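Local coordinates for protein beta-1,4-galactanase (Humicola insolens, PDB 1HJQ) that hydrolyses beta-1,4-galactosidic linkages in type I arabinogalactans, acting as a family 53 glycoside hydrolase, at residues V44-W49 against L74-N79; T93-W98 against G139-L144; N152-L157 against Q198-M203; A221-L226 against P260-N265; T246-S251 against V266-A271. All blocks are in the same frame, centred on the assembly; numbering follows the deposited sequence.

Contact 1: V44-W49 against L74-N79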
# COMPACT_ATOMS: atom_id res chain seq x y z
N VAL A 44 -2.40 -1.32 9.78
CA VAL A 44 -2.56 -2.30 8.72
C VAL A 44 -3.06 -1.60 7.46
O VAL A 44 -3.79 -0.60 7.53
CB VAL A 44 -3.56 -3.41 9.11
CG1 VAL A 44 -2.96 -4.27 10.21
CG2 VAL A 44 -4.87 -2.82 9.58
N ARG A 45 -2.64 -2.11 6.31
CA ARG A 45 -3.04 -1.57 5.01
C ARG A 45 -4.04 -2.57 4.44
O ARG A 45 -3.80 -3.77 4.47
CB ARG A 45 -1.81 -1.45 4.11
CG ARG A 45 -2.06 -0.93 2.70
CD ARG A 45 -0.72 -0.78 2.00
NE ARG A 45 -0.83 -0.32 0.62
CZ ARG A 45 -0.79 -1.12 -0.44
NH1 ARG A 45 -0.64 -2.43 -0.30
NH2 ARG A 45 -0.88 -0.61 -1.66
N GLN A 46 -5.17 -2.08 3.94
CA GLN A 46 -6.18 -2.97 3.38
C GLN A 46 -6.60 -2.51 1.99
O GLN A 46 -6.92 -1.35 1.78
CB GLN A 46 -7.41 -3.02 4.30
CG GLN A 46 -7.13 -3.50 5.74
CD GLN A 46 -8.40 -3.64 6.57
OE1 GLN A 46 -8.35 -4.03 7.74
NE2 GLN A 46 -9.54 -3.32 5.97
N ARG A 47 -6.57 -3.42 1.02
CA ARG A 47 -6.96 -3.08 -0.34
C ARG A 47 -8.48 -3.16 -0.48
O ARG A 47 -9.11 -4.06 0.08
CB ARG A 47 -6.27 -4.01 -1.34
CG ARG A 47 -6.40 -5.49 -1.03
CD ARG A 47 -5.97 -6.33 -2.23
NE ARG A 47 -5.89 -7.76 -1.91
CZ ARG A 47 -4.90 -8.30 -1.22
NH1 ARG A 47 -3.89 -7.54 -0.79
NH2 ARG A 47 -4.90 -9.60 -0.95
N VAL A 48 -9.06 -2.22 -1.22
CA VAL A 48 -10.50 -2.18 -1.42
C VAL A 48 -10.87 -2.20 -2.90
O VAL A 48 -10.45 -1.33 -3.66
CB VAL A 48 -11.10 -0.92 -0.79
CG1 VAL A 48 -12.62 -0.97 -0.87
CG2 VAL A 48 -10.63 -0.80 0.64
N TRP A 49 -11.65 -3.20 -3.30
CA TRP A 49 -12.11 -3.33 -4.68
C TRP A 49 -13.59 -2.99 -4.76
O TRP A 49 -14.34 -3.24 -3.80
CB TRP A 49 -11.86 -4.75 -5.20
CG TRP A 49 -10.41 -5.12 -5.29
CD1 TRP A 49 -9.34 -4.28 -5.13
CD2 TRP A 49 -9.87 -6.41 -5.58
NE1 TRP A 49 -8.16 -4.98 -5.30
CE2 TRP A 49 -8.46 -6.29 -5.58
CE3 TRP A 49 -10.43 -7.67 -5.85
CZ2 TRP A 49 -7.61 -7.37 -5.83
CZ3 TRP A 49 -9.59 -8.74 -6.10
CH2 TRP A 49 -8.19 -8.58 -6.09
N LEU A 74 -4.65 -1.33 16.20
CA LEU A 74 -3.90 -1.00 14.99
C LEU A 74 -4.59 0.09 14.17
O LEU A 74 -5.81 0.12 14.04
CB LEU A 74 -3.72 -2.25 14.14
CG LEU A 74 -3.14 -3.43 14.92
CD1 LEU A 74 -3.14 -4.68 14.06
CD2 LEU A 74 -1.74 -3.09 15.38
N GLY A 75 -3.78 0.99 13.61
CA GLY A 75 -4.32 2.05 12.78
C GLY A 75 -4.76 1.48 11.45
O GLY A 75 -4.43 0.34 11.10
N LEU A 76 -5.49 2.29 10.69
CA LEU A 76 -6.01 1.85 9.41
C LEU A 76 -5.55 2.68 8.21
O LEU A 76 -5.58 3.91 8.23
CB LEU A 76 -7.54 1.85 9.48
CG LEU A 76 -8.31 1.41 8.24
CD1 LEU A 76 -7.98 -0.04 7.91
CD2 LEU A 76 -9.80 1.58 8.48
N TYR A 77 -5.13 1.99 7.16
CA TYR A 77 -4.69 2.60 5.91
C TYR A 77 -5.51 1.91 4.82
O TYR A 77 -5.27 0.74 4.48
CB TYR A 77 -3.17 2.36 5.76
CG TYR A 77 -2.54 2.61 4.39
CD1 TYR A 77 -3.29 3.04 3.29
CD2 TYR A 77 -1.18 2.36 4.20
CE1 TYR A 77 -2.69 3.20 2.03
CE2 TYR A 77 -0.57 2.51 2.95
CZ TYR A 77 -1.33 2.92 1.87
OH TYR A 77 -0.72 3.02 0.63
N ILE A 78 -6.51 2.63 4.30
CA ILE A 78 -7.39 2.12 3.26
C ILE A 78 -6.75 2.36 1.90
O ILE A 78 -6.41 3.49 1.55
CB ILE A 78 -8.78 2.79 3.30
CG1 ILE A 78 -9.52 2.39 4.59
CG2 ILE A 78 -9.60 2.40 2.07
CD1 ILE A 78 -9.95 0.93 4.64
N ASN A 79 -6.59 1.29 1.14
CA ASN A 79 -5.96 1.32 -0.17
C ASN A 79 -6.96 1.04 -1.30
O ASN A 79 -7.23 -0.11 -1.62
CB ASN A 79 -4.83 0.29 -0.17
CG ASN A 79 -4.30 -0.04 -1.56
OD1 ASN A 79 -3.88 -1.16 -1.80
ND2 ASN A 79 -4.30 0.94 -2.46
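Val44 opens the pairing of strand 44-48 with strand 75-79: its N-H donates to Gly75 O, and its carbonyl takes the N-H of Tyr77 at 2.9 Å between Val44 O and Tyr77 N. Beta-branched and so at ease in an extended backbone, Val44 sets CG1 3.9 Å from Leu74 CD1 in the layer between the sheet and helices 32-38 and 59-71. Arg45 turns to the other face of the sheet. With CG anti to the backbone N (chi1 179°) and the chain extended to NE, it runs alongside Tyr77 and lays CG over the centre of the phenol ring, a CH-pi contact of 3.7 Å from Arg45 CG to the ring centroid. NE then reaches Tyr77 OH at 3.3 Å in a weak but fairly straight hydrogen bond, while the guanidinium goes on to salt bridges with Asp8 and Glu245, the probable nucleophile. Asn79 stacks its amide on one face of this guanidinium, the planes 22° apart. Gln46 N bonds to Tyr77 O, and Gln46 O accepts from Asn79 N at 2.7 Å; the Gln46 side chain crosses Leu76 CD1 and ends on Trp9 and Asn62. Arg47 points to the Arg45 side, where Tyr57 and Glu297 engage its guanidinium. Val48 closes the ladder, its N donating to Asn79 O and CG2 packing on Ile78 CG2 at 3.7 Å. The parallel register and intervening helix make a beta-alpha-beta unit of the TIM barrel, with Arg45, Tyr77 and Asn79 facing the barrel interior beside the catalytic centre, as in other barrels of clan GH-A.

Contact 2: T93-W98 against G139-L144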
# COMPACT_ATOMS: atom_id res chain seq x y z
N THR A 93 -8.40 -1.31 -14.62
CA THR A 93 -9.69 -1.58 -15.22
C THR A 93 -10.86 -0.93 -14.51
O THR A 93 -11.20 -1.28 -13.38
CB THR A 93 -9.95 -3.08 -15.26
OG1 THR A 93 -8.81 -3.74 -15.82
CG2 THR A 93 -11.19 -3.39 -16.11
N THR A 94 -11.49 0.02 -15.20
CA THR A 94 -12.65 0.72 -14.66
C THR A 94 -13.72 -0.31 -14.34
O THR A 94 -13.94 -1.24 -15.11
CB THR A 94 -13.22 1.71 -15.70
OG1 THR A 94 -12.23 2.71 -16.00
CG2 THR A 94 -14.46 2.39 -15.16
N PRO A 95 -14.39 -0.17 -13.18
CA PRO A 95 -15.44 -1.11 -12.77
C PRO A 95 -16.53 -1.19 -13.84
O PRO A 95 -16.97 -0.15 -14.34
CB PRO A 95 -15.97 -0.50 -11.48
CG PRO A 95 -14.78 0.22 -10.93
CD PRO A 95 -14.18 0.87 -12.16
N ALA A 96 -16.95 -2.39 -14.20
CA ALA A 96 -18.00 -2.52 -15.21
C ALA A 96 -19.18 -1.69 -14.74
O ALA A 96 -19.51 -1.70 -13.55
CB ALA A 96 -18.42 -3.97 -15.37
N GLY A 97 -19.80 -0.96 -15.66
CA GLY A 97 -20.94 -0.13 -15.29
C GLY A 97 -20.64 1.35 -15.10
O GLY A 97 -21.50 2.19 -15.33
N TRP A 98 -19.42 1.67 -14.69
CA TRP A 98 -19.05 3.07 -14.49
C TRP A 98 -19.06 3.85 -15.81
O TRP A 98 -18.89 3.27 -16.88
CB TRP A 98 -17.69 3.14 -13.80
CG TRP A 98 -17.80 2.82 -12.35
CD1 TRP A 98 -18.77 2.05 -11.76
CD2 TRP A 98 -16.94 3.24 -11.29
NE1 TRP A 98 -18.57 1.97 -10.41
CE2 TRP A 98 -17.45 2.70 -10.09
CE3 TRP A 98 -15.78 4.03 -11.24
CZ2 TRP A 98 -16.84 2.92 -8.85
CZ3 TRP A 98 -15.18 4.25 -10.00
CH2 TRP A 98 -15.71 3.70 -8.82
N GLY A 139 -1.50 5.95 -14.53
CA GLY A 139 -2.85 6.44 -14.38
C GLY A 139 -3.80 5.43 -13.76
O GLY A 139 -3.37 4.39 -13.26
N LEU A 140 -5.09 5.74 -13.79
CA LEU A 140 -6.12 4.88 -13.23
C LEU A 140 -7.38 4.98 -14.07
O LEU A 140 -7.47 5.81 -14.97
CB LEU A 140 -6.45 5.30 -11.80
CG LEU A 140 -7.19 6.63 -11.60
CD1 LEU A 140 -7.66 6.74 -10.17
CD2 LEU A 140 -6.30 7.80 -11.95
N LEU A 141 -8.35 4.12 -13.77
CA LEU A 141 -9.64 4.10 -14.47
C LEU A 141 -9.52 4.24 -15.99
O LEU A 141 -10.08 5.17 -16.58
CB LEU A 141 -10.53 5.21 -13.90
CG LEU A 141 -10.95 4.92 -12.45
CD1 LEU A 141 -11.66 6.12 -11.84
CD2 LEU A 141 -11.86 3.69 -12.45
N TRP A 142 -8.81 3.31 -16.61
CA TRP A 142 -8.62 3.33 -18.05
C TRP A 142 -9.94 3.10 -18.76
O TRP A 142 -10.80 2.39 -18.26
CB TRP A 142 -7.62 2.25 -18.46
CG TRP A 142 -6.27 2.43 -17.88
CD1 TRP A 142 -5.82 3.51 -17.16
CD2 TRP A 142 -5.17 1.53 -17.98
NE1 TRP A 142 -4.50 3.33 -16.81
CE2 TRP A 142 -4.08 2.12 -17.30
CE3 TRP A 142 -4.99 0.28 -18.58
CZ2 TRP A 142 -2.83 1.50 -17.20
CZ3 TRP A 142 -3.75 -0.34 -18.48
CH2 TRP A 142 -2.69 0.27 -17.80
N PRO A 143 -10.09 3.65 -19.98
CA PRO A 143 -9.15 4.44 -20.77
C PRO A 143 -8.93 5.90 -20.35
O PRO A 143 -7.83 6.42 -20.48
CB PRO A 143 -9.72 4.37 -22.19
CG PRO A 143 -10.68 3.23 -22.15
CD PRO A 143 -11.28 3.33 -20.78
N LEU A 144 -9.99 6.55 -19.89
CA LEU A 144 -9.92 7.95 -19.50
C LEU A 144 -8.71 8.36 -18.66
O LEU A 144 -7.98 9.27 -19.04
CB LEU A 144 -11.20 8.36 -18.77
CG LEU A 144 -12.47 8.24 -19.62
CD1 LEU A 144 -13.69 8.51 -18.77
CD2 LEU A 144 -12.41 9.22 -20.79
O HOH W 1 -11.17 -0.57 -18.06
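Thr94 and Trp142 supply the direct polar link between two loops without regular structure. The threonine hydroxyl donates to the main-chain carbonyl of Trp142, 2.7 Å from Thr94 OG1 to Trp142 O, approaching from above the carbonyl plane, 44° out of it. Chi1 of -62° sets OG1 beside its own backbone N, and that N-H also serves the same acceptor indirectly: a water accepts from Thr94 N at 2.9 Å and donates to Trp142 O at 3.0 Å. One carbonyl oxygen is therefore gripped twice, once by the hydroxyl and once through water. A valine at this position would keep much the same shape but would probably cost Trp142 O its direct hydroxyl donor and leave the two loops less firmly joined.

These loops follow strands 75-80 and 129-132 of the beta/alpha barrel, so the contact ties neighbouring strand-to-helix connections at the C-terminal ends of the strands, the end that carries the active site in this fold.

Apolar contact centres on Leu141. Its CD2 branch crosses Pro95 at about a right angle, 3.7 Å from Leu141 CD2 to Pro95 CD, and reaches Trp98 CE3 at 4.1 Å. CG2 of Thr94 adds a further methyl beside the same branch. Within its own loop, Pro95 lays CG over the indole of Trp98, an arrangement allowed by the type II turn from Pro95 to Trp98, whose third residue, Gly97, has the positive phi that glycine accepts readily. Leu109 of helix 102-123 and Leu156 of helix 150-165 also pack on Leu141, while the indole N-H of Trp142 is bonded to Gln138 O.

Contact 3: N152-L157 against Q198-M203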
# COMPACT_ATOMS: atom_id res chain seq x y z
N ASN A 152 -7.44 14.44 -17.48
CA ASN A 152 -8.42 13.53 -16.90
C ASN A 152 -7.96 13.00 -15.55
O ASN A 152 -8.76 12.88 -14.63
CB ASN A 152 -8.71 12.36 -17.84
CG ASN A 152 -9.55 12.76 -19.06
OD1 ASN A 152 -10.18 13.82 -19.07
ND2 ASN A 152 -9.57 11.90 -20.07
N ILE A 153 -6.68 12.69 -15.43
CA ILE A 153 -6.13 12.15 -14.18
C ILE A 153 -6.28 13.12 -13.01
O ILE A 153 -6.87 12.77 -11.97
CB ILE A 153 -4.64 11.77 -14.33
CG1 ILE A 153 -4.49 10.66 -15.37
CG2 ILE A 153 -4.08 11.31 -13.00
CD1 ILE A 153 -3.07 10.34 -15.74
N ALA A 154 -5.76 14.33 -13.16
CA ALA A 154 -5.84 15.32 -12.09
C ALA A 154 -7.31 15.55 -11.76
O ALA A 154 -7.69 15.80 -10.62
CB ALA A 154 -5.19 16.62 -12.52
N ARG A 155 -8.12 15.45 -12.80
CA ARG A 155 -9.56 15.63 -12.73
C ARG A 155 -10.13 14.50 -11.85
O ARG A 155 -10.90 14.73 -10.91
CB ARG A 155 -10.11 15.57 -14.15
CG ARG A 155 -11.53 15.96 -14.33
CD ARG A 155 -11.79 17.42 -14.03
NE ARG A 155 -13.23 17.59 -13.97
CZ ARG A 155 -14.01 17.68 -15.04
NH1 ARG A 155 -13.49 17.64 -16.26
NH2 ARG A 155 -15.33 17.73 -14.89
N LEU A 156 -9.73 13.27 -12.14
CA LEU A 156 -10.21 12.13 -11.38
C LEU A 156 -9.76 12.16 -9.93
O LEU A 156 -10.55 11.93 -9.02
CB LEU A 156 -9.76 10.83 -12.05
CG LEU A 156 -10.57 10.50 -13.30
CD1 LEU A 156 -10.00 9.28 -13.98
CD2 LEU A 156 -12.03 10.29 -12.92
N LEU A 157 -8.48 12.44 -9.70
CA LEU A 157 -7.97 12.46 -8.35
C LEU A 157 -8.61 13.55 -7.50
O LEU A 157 -8.94 13.32 -6.34
CB LEU A 157 -6.45 12.61 -8.37
CG LEU A 157 -5.75 11.49 -9.17
CD1 LEU A 157 -4.24 11.74 -9.21
CD2 LEU A 157 -6.07 10.14 -8.55
N GLN A 198 -1.79 20.40 -14.39
CA GLN A 198 -3.09 20.48 -15.03
C GLN A 198 -3.99 21.53 -14.39
O GLN A 198 -4.62 22.32 -15.08
CB GLN A 198 -3.78 19.12 -14.99
CG GLN A 198 -3.03 18.04 -15.72
CD GLN A 198 -2.61 18.50 -17.09
OE1 GLN A 198 -3.39 19.11 -17.82
NE2 GLN A 198 -1.36 18.20 -17.45
N GLY A 199 -4.06 21.52 -13.06
CA GLY A 199 -4.89 22.49 -12.37
C GLY A 199 -5.97 21.87 -11.48
O GLY A 199 -6.08 22.24 -10.31
N PRO A 200 -6.78 20.93 -12.00
CA PRO A 200 -7.84 20.30 -11.21
C PRO A 200 -7.37 19.66 -9.91
O PRO A 200 -8.01 19.82 -8.86
CB PRO A 200 -8.42 19.29 -12.19
CG PRO A 200 -8.23 19.96 -13.51
CD PRO A 200 -6.81 20.45 -13.39
N PHE A 201 -6.25 18.93 -9.95
CA PHE A 201 -5.72 18.30 -8.74
C PHE A 201 -4.76 19.28 -8.09
O PHE A 201 -3.65 19.49 -8.57
CB PHE A 201 -4.99 17.01 -9.09
CG PHE A 201 -4.68 16.15 -7.89
CD1 PHE A 201 -5.67 15.84 -6.97
CD2 PHE A 201 -3.40 15.63 -7.70
CE1 PHE A 201 -5.41 15.01 -5.90
CE2 PHE A 201 -3.12 14.79 -6.63
CZ PHE A 201 -4.13 14.48 -5.72
N GLU A 202 -5.19 19.87 -6.98
CA GLU A 202 -4.40 20.86 -6.29
C GLU A 202 -3.49 20.33 -5.20
O GLU A 202 -3.68 19.24 -4.68
CB GLU A 202 -5.31 21.92 -5.68
CG GLU A 202 -6.39 22.40 -6.63
CD GLU A 202 -7.13 23.62 -6.09
OE1 GLU A 202 -6.47 24.68 -5.94
OE2 GLU A 202 -8.34 23.51 -5.82
N MET A 203 -2.49 21.14 -4.85
CA MET A 203 -1.54 20.78 -3.81
C MET A 203 -2.24 20.51 -2.48
O MET A 203 -1.78 19.68 -1.70
CB MET A 203 -0.51 21.88 -3.64
CG MET A 203 0.42 22.03 -4.83
SD MET A 203 1.24 20.48 -5.22
CE MET A 203 2.32 20.35 -3.78
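Helix 152-157 brings Ala154 against the backbone of the loop 198-203, the CA atoms of Ala154 and Phe201 lying 4.5 Å apart, just after Gly199 has left the preceding helix with positive phi. Alanine, with its single methyl, suits so close an approach: its CB is 3.5 Å from Phe201 CB and 3.8 Å from Gln198 CB. Pro200 lays its CB against the helix backbone, 3.9 Å from Arg155 CA. Phe201 carries most of the loop's share. Its CG stands anti to the backbone N (chi1 -167°), which turns the ring toward Leu157, whose side chain comes over one face, offset toward the rim; Leu157 CB lies 3.7 Å from the ring centroid, a CH-pi contact. A serine here would probably leave Leu157 CB without the ring face that covers it and open a gap between Leu157 and Val195 of helix 185-198. The two segments meet by van der Waals contact, part of it against the carbonyl of Ala154, and the amide of Gln198 turns back to Asn194. Around it, Val195 and Leu196 of helix 185-198 and Phe206 also pack on Phe201, and Trp191 touches Leu157, so the loop leading to strand 208-212 is seated between helices 150-165 and 185-198.

Contact 4: A221-L226 against P260-N265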
# COMPACT_ATOMS: atom_id res chain seq x y z
N ALA A 221 16.75 -0.63 -8.10
CA ALA A 221 16.08 -0.25 -6.85
C ALA A 221 17.03 -0.17 -5.65
O ALA A 221 16.82 -0.82 -4.63
CB ALA A 221 14.96 -1.23 -6.56
N THR A 222 18.08 0.64 -5.78
CA THR A 222 19.05 0.80 -4.70
C THR A 222 18.48 1.65 -3.57
O THR A 222 17.66 2.54 -3.80
CB THR A 222 20.33 1.47 -5.21
OG1 THR A 222 20.03 2.79 -5.66
CG2 THR A 222 20.93 0.68 -6.36
N LEU A 223 18.92 1.37 -2.35
CA LEU A 223 18.45 2.14 -1.20
C LEU A 223 18.78 3.61 -1.42
O LEU A 223 18.01 4.48 -1.02
CB LEU A 223 19.13 1.63 0.07
CG LEU A 223 18.81 0.18 0.44
CD1 LEU A 223 19.74 -0.29 1.55
CD2 LEU A 223 17.34 0.07 0.87
N ASP A 224 19.92 3.89 -2.04
CA ASP A 224 20.35 5.26 -2.31
C ASP A 224 19.38 5.99 -3.22
O ASP A 224 19.02 7.14 -2.96
CB ASP A 224 21.74 5.27 -2.95
CG ASP A 224 22.87 5.26 -1.93
OD1 ASP A 224 22.59 5.20 -0.71
OD2 ASP A 224 24.04 5.33 -2.35
N SER A 225 18.97 5.34 -4.31
CA SER A 225 18.03 5.93 -5.25
C SER A 225 16.72 6.26 -4.56
O SER A 225 16.14 7.32 -4.77
CB SER A 225 17.77 4.99 -6.42
OG SER A 225 18.93 4.85 -7.22
N LEU A 226 16.23 5.34 -3.73
CA LEU A 226 14.99 5.58 -3.00
C LEU A 226 15.25 6.79 -2.11
O LEU A 226 14.44 7.72 -2.04
CB LEU A 226 14.63 4.36 -2.13
CG LEU A 226 13.47 4.55 -1.15
CD1 LEU A 226 12.19 4.85 -1.91
CD2 LEU A 226 13.30 3.30 -0.31
N PRO A 260 19.57 -5.55 -6.41
CA PRO A 260 20.43 -4.36 -6.33
C PRO A 260 21.76 -4.70 -5.66
O PRO A 260 21.81 -5.50 -4.73
CB PRO A 260 19.58 -3.40 -5.51
CG PRO A 260 18.18 -3.77 -5.92
CD PRO A 260 18.22 -5.27 -5.89
N ALA A 261 22.84 -4.10 -6.15
CA ALA A 261 24.18 -4.35 -5.62
C ALA A 261 24.32 -4.08 -4.12
O ALA A 261 25.12 -4.74 -3.44
CB ALA A 261 25.20 -3.53 -6.38
N ASP A 262 23.56 -3.13 -3.60
CA ASP A 262 23.65 -2.80 -2.18
C ASP A 262 23.05 -3.84 -1.24
O ASP A 262 23.30 -3.78 -0.04
CB ASP A 262 23.00 -1.44 -1.90
CG ASP A 262 21.57 -1.33 -2.42
OD1 ASP A 262 20.89 -2.37 -2.55
OD2 ASP A 262 21.13 -0.19 -2.69
N VAL A 263 22.28 -4.78 -1.77
CA VAL A 263 21.67 -5.80 -0.92
C VAL A 263 22.04 -7.23 -1.29
O VAL A 263 21.50 -8.18 -0.72
CB VAL A 263 20.13 -5.68 -0.89
CG1 VAL A 263 19.72 -4.32 -0.34
CG2 VAL A 263 19.56 -5.89 -2.28
N ARG A 264 22.95 -7.39 -2.24
CA ARG A 264 23.38 -8.71 -2.69
C ARG A 264 24.14 -9.47 -1.61
O ARG A 264 24.55 -10.61 -1.80
CB ARG A 264 24.24 -8.58 -3.94
CG ARG A 264 23.49 -7.96 -5.11
CD ARG A 264 24.36 -7.73 -6.33
NE ARG A 264 23.61 -7.04 -7.38
CZ ARG A 264 24.12 -6.65 -8.54
NH1 ARG A 264 25.40 -6.87 -8.81
NH2 ARG A 264 23.36 -6.03 -9.43
N ASN A 265 24.33 -8.82 -0.46
CA ASN A 265 25.03 -9.42 0.67
C ASN A 265 24.02 -9.90 1.69
O ASN A 265 24.33 -10.71 2.56
CB ASN A 265 25.94 -8.38 1.31
CG ASN A 265 25.22 -7.07 1.58
OD1 ASN A 265 24.91 -6.73 2.73
ND2 ASN A 265 24.94 -6.32 0.51
O HOH W 2 18.23 -2.09 -2.43
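Asp262 and Leu223 make the direct polar link here. The carboxylate takes the first N-H of helix 223-237, with Leu223 N 2.7 Å from Asp262 OD2; the N-H meets the syn side of that oxygen, 26° out of the carboxylate plane. Chi1 of 53° sets the carboxylate between the backbone N and carbonyl carbon of Asp262, turned toward the helix start, where the negative charge probably interacts favourably with the helix dipole. A water donates to the second oxygen, 2.7 Å from Asp262 OD1, and to Ala221 O, so both carboxylate oxygens are tied to the same short run of backbone.

Thr222 is the N-cap, its OG1 accepting from Ser225 N at 3.1 Å. The helix start thus has an internal cap and a carboxylate from another loop.

Apolar contacts flank these bonds. The rigid ring of Pro260 rests CG against Ala221, 4.2 Å from Pro260 CG to Ala221 CB, and Leu223 CD1 reaches Val263 CG1 at 4.5 Å. Ser279 and Val283 of helix 270-286, together with Phe213 just after strand 208-212, cover Leu223, while the long loop running from strand 240-245 to helix 270-286 lies on the Asp262 side of the start of helix 223-237.

Contact 5: T246-S251 against V266-A271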
# COMPACT_ATOMS: atom_id res chain seq x y z
N THR A 246 6.71 -3.32 0.19
CA THR A 246 8.05 -3.86 0.08
C THR A 246 8.06 -5.28 0.62
O THR A 246 7.24 -5.64 1.47
CB THR A 246 9.08 -3.02 0.84
OG1 THR A 246 10.40 -3.48 0.50
CG2 THR A 246 8.88 -3.14 2.35
N ASN A 247 8.99 -6.09 0.12
CA ASN A 247 9.12 -7.48 0.54
C ASN A 247 10.59 -7.87 0.44
O ASN A 247 11.38 -7.21 -0.22
CB ASN A 247 8.35 -8.42 -0.40
CG ASN A 247 6.85 -8.41 -0.18
OD1 ASN A 247 6.09 -8.87 -1.03
ND2 ASN A 247 6.41 -7.89 0.96
N TRP A 248 10.94 -8.95 1.13
CA TRP A 248 12.29 -9.49 1.07
C TRP A 248 12.07 -10.98 1.23
O TRP A 248 11.42 -11.41 2.18
CB TRP A 248 13.18 -8.96 2.18
CG TRP A 248 14.57 -9.51 2.05
CD1 TRP A 248 15.11 -10.56 2.73
CD2 TRP A 248 15.56 -9.10 1.11
NE1 TRP A 248 16.38 -10.83 2.28
CE2 TRP A 248 16.68 -9.94 1.28
CE3 TRP A 248 15.62 -8.09 0.14
CZ2 TRP A 248 17.84 -9.82 0.52
CZ3 TRP A 248 16.78 -7.96 -0.62
CH2 TRP A 248 17.87 -8.82 -0.43
N PRO A 249 12.61 -11.78 0.31
CA PRO A 249 12.44 -13.22 0.38
C PRO A 249 13.35 -13.99 1.32
O PRO A 249 14.47 -13.58 1.58
CB PRO A 249 12.63 -13.65 -1.07
CG PRO A 249 13.68 -12.71 -1.53
CD PRO A 249 13.26 -11.39 -0.96
N THR A 250 12.84 -15.11 1.83
CA THR A 250 13.60 -15.99 2.70
C THR A 250 14.02 -17.16 1.81
O THR A 250 14.76 -18.05 2.23
CB THR A 250 12.76 -16.54 3.84
OG1 THR A 250 11.78 -17.44 3.31
CG2 THR A 250 12.06 -15.41 4.57
N SER A 251 13.51 -17.13 0.59
CA SER A 251 13.79 -18.15 -0.42
C SER A 251 13.55 -17.53 -1.79
O SER A 251 12.46 -17.03 -2.07
CB SER A 251 12.85 -19.34 -0.23
OG SER A 251 13.14 -20.37 -1.16
N VAL A 266 22.80 -9.37 1.59
CA VAL A 266 21.72 -9.72 2.49
C VAL A 266 21.19 -11.11 2.13
O VAL A 266 20.81 -11.36 0.99
CB VAL A 266 20.57 -8.69 2.41
CG1 VAL A 266 19.46 -9.07 3.39
CG2 VAL A 266 21.12 -7.30 2.73
N PRO A 267 21.18 -12.02 3.11
CA PRO A 267 20.71 -13.40 2.91
C PRO A 267 19.21 -13.55 2.79
O PRO A 267 18.44 -12.72 3.28
CB PRO A 267 21.24 -14.11 4.15
CG PRO A 267 21.14 -13.04 5.20
CD PRO A 267 21.69 -11.83 4.48
N PHE A 268 18.78 -14.62 2.12
CA PHE A 268 17.36 -14.90 1.99
C PHE A 268 17.04 -15.73 3.21
O PHE A 268 17.23 -16.95 3.22
CB PHE A 268 17.06 -15.68 0.71
CG PHE A 268 17.40 -14.94 -0.54
CD1 PHE A 268 17.08 -13.58 -0.67
CD2 PHE A 268 18.07 -15.57 -1.59
CE1 PHE A 268 17.42 -12.87 -1.82
CE2 PHE A 268 18.42 -14.87 -2.74
CZ PHE A 268 18.09 -13.52 -2.86
N SER A 269 16.58 -15.05 4.26
CA SER A 269 16.25 -15.69 5.52
C SER A 269 15.59 -14.67 6.43
O SER A 269 15.58 -13.47 6.14
CB SER A 269 17.51 -16.21 6.20
OG SER A 269 18.34 -15.13 6.63
N ALA A 270 15.05 -15.16 7.54
CA ALA A 270 14.41 -14.29 8.50
C ALA A 270 15.38 -13.17 8.89
O ALA A 270 14.97 -12.01 9.05
CB ALA A 270 14.02 -15.08 9.73
N ALA A 271 16.65 -13.51 9.03
CA ALA A 271 17.66 -12.52 9.40
C ALA A 271 17.77 -11.46 8.31
O ALA A 271 17.80 -10.27 8.61
CB ALA A 271 19.01 -13.19 9.60
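Trp248 and Val266 form the apolar centre: CG1 of the valine reaches the benzo part of the indole, 3.4 Å from Val266 CG1 to Trp248 CZ2. Phe268 joins from a second direction, its ring oblique to the indole six-membered ring, with planes at 40° and centroids 5.7 Å apart. Pro249 packs on it too, 3.6 Å from Pro249 CG to Phe268 CD1, and also lays CD over one face of the indole, so proline and aromatic rings form one compact cluster. Outward from here, Phe268 CA-H points at a carbonyl, 3.2 Å from Phe268 CA to Pro249 O. At the polar edge the indole N-H donates to a main-chain oxygen, 3.0 Å from Trp248 NE1 to Pro267 O and nearly straight at 169°. The oxygen lies in the ring plane, although the donor sits above the carbonyl plane. A chi1 of -178° carries the indole away from the backbone N and across to this carbonyl, and tryptophan suits the place by uniting a wide apolar surface with one buried donor. Beyond, Ser269 N-caps helix 270-286 by accepting from Gly272 N. Tyr276 of that helix stacks on Trp248, and the hydroxyl of Tyr295 of strand 290-296 is bonded to the backbone N of Trp248, joining the loop after strand 240-245 to both elements.

How the contacts relate
From the N terminus, contact 1 pairs strands 43-48 and 75-80, with helix 59-71 as the crossover between them. Contact 2 bridges the loops before helices 102-123 and 150-165, and contact 3 sets helix 150-165 against the loop after helix 185-198; these follow in series but touch, through Leu140 on Leu157 and a probable hydrogen bond from Asn152 ND2 to Leu144 O. Contact 4 joins the start of helix 223-237 to the loop before helix 270-286, and contact 5 closes that loop on itself; the two cross, since 246-251 falls between 221-226 and 260-265, and meet (centres about 14 Å apart) where Trp248 packs near Val263. Contact 5 lies across the chain's centre from contacts 2 and 3.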